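Long-range contact in citrate lyase subunit beta-like protein (Mycobacterium tuberculosis H37Rv, PDB 6CHU), which is a magnesium-binding lyase of the HpcH/HpaI aldolase family, assembled as a homotrimer and linked to itaconate dissimilation and leucine catabolism: residues G182-D187 with G210-V215. Residues are numbered along the deposited sequence; the frame is centred on the assembly and turned at random.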
ATOM      1  N   GLY A 182     -10.459  -5.836 -14.316  1.00 21.74           N
ATOM      2  CA  GLY A 182     -10.397  -5.772 -15.764  1.00 24.32           C
ATOM      3  C   GLY A 182     -10.540  -4.382 -16.345  1.00 23.92           C
ATOM      4  O   GLY A 182     -10.950  -4.245 -17.504  1.00 26.18           O
ATOM      5  N   ARG A 183     -10.214  -3.347 -15.577  1.00 19.49           N
ATOM      6  CA  ARG A 183     -10.365  -1.973 -16.046  1.00 18.22           C
ATOM      7  C   ARG A 183      -9.062  -1.462 -16.643  1.00 24.54           C
ATOM      8  O   ARG A 183      -7.974  -1.967 -16.346  1.00 21.67           O
ATOM      9  CB  ARG A 183     -10.799  -1.048 -14.907  1.00 19.34           C
ATOM     10  CG  ARG A 183     -11.883  -1.628 -13.970  1.00 20.19           C
ATOM     11  CD  ARG A 183     -13.128  -2.088 -14.731  1.00 19.89           C
ATOM     12  NE  ARG A 183     -14.247  -2.273 -13.814  1.00 20.44           N
ATOM     13  CZ  ARG A 183     -15.369  -2.917 -14.125  1.00 25.08           C
ATOM     14  NH1 ARG A 183     -15.504  -3.472 -15.327  1.00 25.75           N
ATOM     15  NH2 ARG A 183     -16.350  -3.026 -13.230  1.00 23.46           N
ATOM     16  N   LEU A 184      -9.180  -0.440 -17.494  1.00 19.26           N
ATOM     17  CA  LEU A 184      -7.994   0.281 -17.942  1.00 20.90           C
ATOM     18  C   LEU A 184      -7.328   0.972 -16.761  1.00 20.07           C
ATOM     19  O   LEU A 184      -8.003   1.489 -15.868  1.00 20.74           O
ATOM     20  CB  LEU A 184      -8.359   1.338 -18.980  1.00 24.11           C
ATOM     21  CG  LEU A 184      -8.454   1.056 -20.472  1.00 39.30           C
ATOM     22  CD1 LEU A 184      -8.531   2.397 -21.175  1.00 46.08           C
ATOM     23  CD2 LEU A 184      -7.261   0.290 -20.965  1.00 38.21           C
ATOM     24  N   ALA A 185      -5.992   1.013 -16.771  1.00 19.28           N
ATOM     25  CA  ALA A 185      -5.231   1.735 -15.755  1.00 18.96           C
ATOM     26  C   ALA A 185      -4.547   2.931 -16.405  1.00 17.35           C
ATOM     27  O   ALA A 185      -3.759   2.759 -17.341  1.00 19.04           O
ATOM     28  CB  ALA A 185      -4.191   0.829 -15.088  1.00 22.47           C
ATOM     29  N   LEU A 186      -4.834   4.129 -15.899  1.00 19.08           N
ATOM     30  CA  LEU A 186      -4.296   5.371 -16.450  1.00 18.61           C
ATOM     31  C   LEU A 186      -3.364   6.015 -15.431  1.00 20.55           C
ATOM     32  O   LEU A 186      -3.764   6.259 -14.285  1.00 19.90           O
ATOM     33  CB  LEU A 186      -5.428   6.341 -16.818  1.00 19.28           C
ATOM     34  CG  LEU A 186      -6.411   5.952 -17.932  1.00 20.97           C
ATOM     35  CD1 LEU A 186      -7.408   4.890 -17.463  1.00 23.98           C
ATOM     36  CD2 LEU A 186      -7.162   7.195 -18.342  1.00 21.73           C
ATOM     37  N   ASP A 187      -2.132   6.314 -15.852  1.00 19.08           N
ATOM     38  CA  ASP A 187      -1.158   6.923 -14.952  1.00 18.03           C
ATOM     39  C   ASP A 187      -1.311   8.440 -14.951  1.00 20.65           C
ATOM     40  O   ASP A 187      -1.772   9.041 -15.928  1.00 20.05           O
ATOM     41  CB  ASP A 187       0.268   6.533 -15.354  1.00 19.10           C
ATOM     42  CG  ASP A 187       1.265   6.673 -14.208  1.00 20.72           C
ATOM     43  OD1 ASP A 187       0.873   6.583 -13.035  1.00 20.20           O
ATOM     44  OD2 ASP A 187       2.462   6.876 -14.489  1.00 22.13           O
ATOM     45  N   GLY A 210       2.522  -2.262 -16.281  1.00 25.24           N
ATOM     46  CA  GLY A 210       1.243  -2.590 -16.871  1.00 22.40           C
ATOM     47  C   GLY A 210       0.181  -1.511 -16.859  1.00 21.93           C
ATOM     48  O   GLY A 210      -0.997  -1.831 -17.069  1.00 20.80           O
ATOM     49  N   PHE A 211       0.536  -0.258 -16.608  1.00 20.69           N
ATOM     50  CA  PHE A 211      -0.409   0.797 -16.934  1.00 20.60           C
ATOM     51  C   PHE A 211      -0.720   0.714 -18.424  1.00 21.06           C
ATOM     52  O   PHE A 211       0.106   0.272 -19.224  1.00 21.27           O
ATOM     53  CB  PHE A 211       0.148   2.182 -16.570  1.00 21.34           C
ATOM     54  CG  PHE A 211      -0.076   2.568 -15.129  1.00 19.33           C
ATOM     55  CD1 PHE A 211      -1.273   3.137 -14.729  1.00 20.49           C
ATOM     56  CD2 PHE A 211       0.916   2.347 -14.171  1.00 19.49           C
ATOM     57  CE1 PHE A 211      -1.493   3.491 -13.402  1.00 19.41           C
ATOM     58  CE2 PHE A 211       0.714   2.700 -12.836  1.00 18.80           C
ATOM     59  CZ  PHE A 211      -0.499   3.280 -12.450  1.00 19.90           C
ATOM     60  N   ASP A 212      -1.944   1.092 -18.788  1.00 22.26           N
ATOM     61  CA  ASP A 212      -2.372   1.059 -20.180  1.00 23.11           C
ATOM     62  C   ASP A 212      -2.191   2.389 -20.877  1.00 22.42           C
ATOM     63  O   ASP A 212      -2.104   2.422 -22.115  1.00 25.18           O
ATOM     64  CB  ASP A 212      -3.846   0.672 -20.258  1.00 23.45           C
ATOM     65  CG  ASP A 212      -4.105  -0.683 -19.659  1.00 25.78           C
ATOM     66  OD1 ASP A 212      -3.605  -1.659 -20.241  1.00 24.98           O
ATOM     67  OD2 ASP A 212      -4.748  -0.760 -18.592  1.00 26.19           O
ATOM     68  N   VAL A 213      -2.144   3.465 -20.104  1.00 21.46           N
ATOM     69  CA  VAL A 213      -2.218   4.837 -20.601  1.00 20.21           C
ATOM     70  C   VAL A 213      -1.380   5.722 -19.686  1.00 22.13           C
ATOM     71  O   VAL A 213      -1.393   5.550 -18.465  1.00 21.41           O
ATOM     72  CB  VAL A 213      -3.682   5.341 -20.622  1.00 22.46           C
ATOM     73  CG1 VAL A 213      -3.731   6.861 -20.862  1.00 22.48           C
ATOM     74  CG2 VAL A 213      -4.521   4.589 -21.669  1.00 23.05           C
ATOM     75  N   THR A 214      -0.672   6.692 -20.271  1.00 20.44           N
ATOM     76  CA  THR A 214      -0.198   7.852 -19.522  1.00 21.85           C
ATOM     77  C   THR A 214      -0.952   9.071 -20.034  1.00 22.40           C
ATOM     78  O   THR A 214      -0.919   9.365 -21.235  1.00 23.97           O
ATOM     79  CB  THR A 214       1.311   8.044 -19.677  1.00 24.32           C
ATOM     80  OG1 THR A 214       1.992   7.045 -18.910  1.00 23.93           O
ATOM     81  CG2 THR A 214       1.736   9.432 -19.172  1.00 20.24           C
ATOM     82  N   VAL A 215      -1.631   9.773 -19.135  1.00 19.57           N
ATOM     83  CA  VAL A 215      -2.394  10.951 -19.529  1.00 18.83           C
ATOM     84  C   VAL A 215      -1.466  12.157 -19.549  1.00 22.41           C
ATOM     85  O   VAL A 215      -0.574  12.297 -18.695  1.00 22.05           O
ATOM     86  CB  VAL A 215      -3.594  11.161 -18.590  1.00 24.78           C
ATOM     87  CG1 VAL A 215      -4.417  12.366 -19.051  1.00 23.02           C
ATOM     88  CG2 VAL A 215      -4.469   9.894 -18.588  1.00 19.15           C
TER
HETATM   89  O   HOH W   1       3.424   7.881 -16.886  1.00 22.88           O
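A185 N, near the start of strand 184-187, gives its hydrogen to the side chain of D212, whose OD2 receives it through the anti lone pair at 2.8 Å. Aspartate suits this place: with CG beside its own N (chi1 -60°), its short side chain brings a carboxylate oxygen to where a strand carbonyl would be. A185 O is gripped twice, by D212 N at 2.9 Å in the carbonyl plane and weakly by V213 N; its small CB fits between F211 and L175 of helix 165-180. Beyond it the parallel ladder is regular: D187 N reaches V213 O at 2.8 Å, nearly straight at 173°, and D187 O accepts V215 N at 3.3 Å. The buried carboxylate of D187 is well satisfied: OD1 by W142 NE1, OD2 by a salt bridge to R171 and by a water shared with T214 OG1; that hydroxyl also bonds Y229 OH. D187 CB lies over the F211 ring, a CH-pi contact 4.0 Å from the centroid. Branched L186 and V213 run side by side, L186 CG 3.9 Å from V213 CB, against W18 of strand 17-22. With helix 196-209 between them, the strands form a right-handed beta-alpha-beta unit that contributes the last two strands of the TIM barrel.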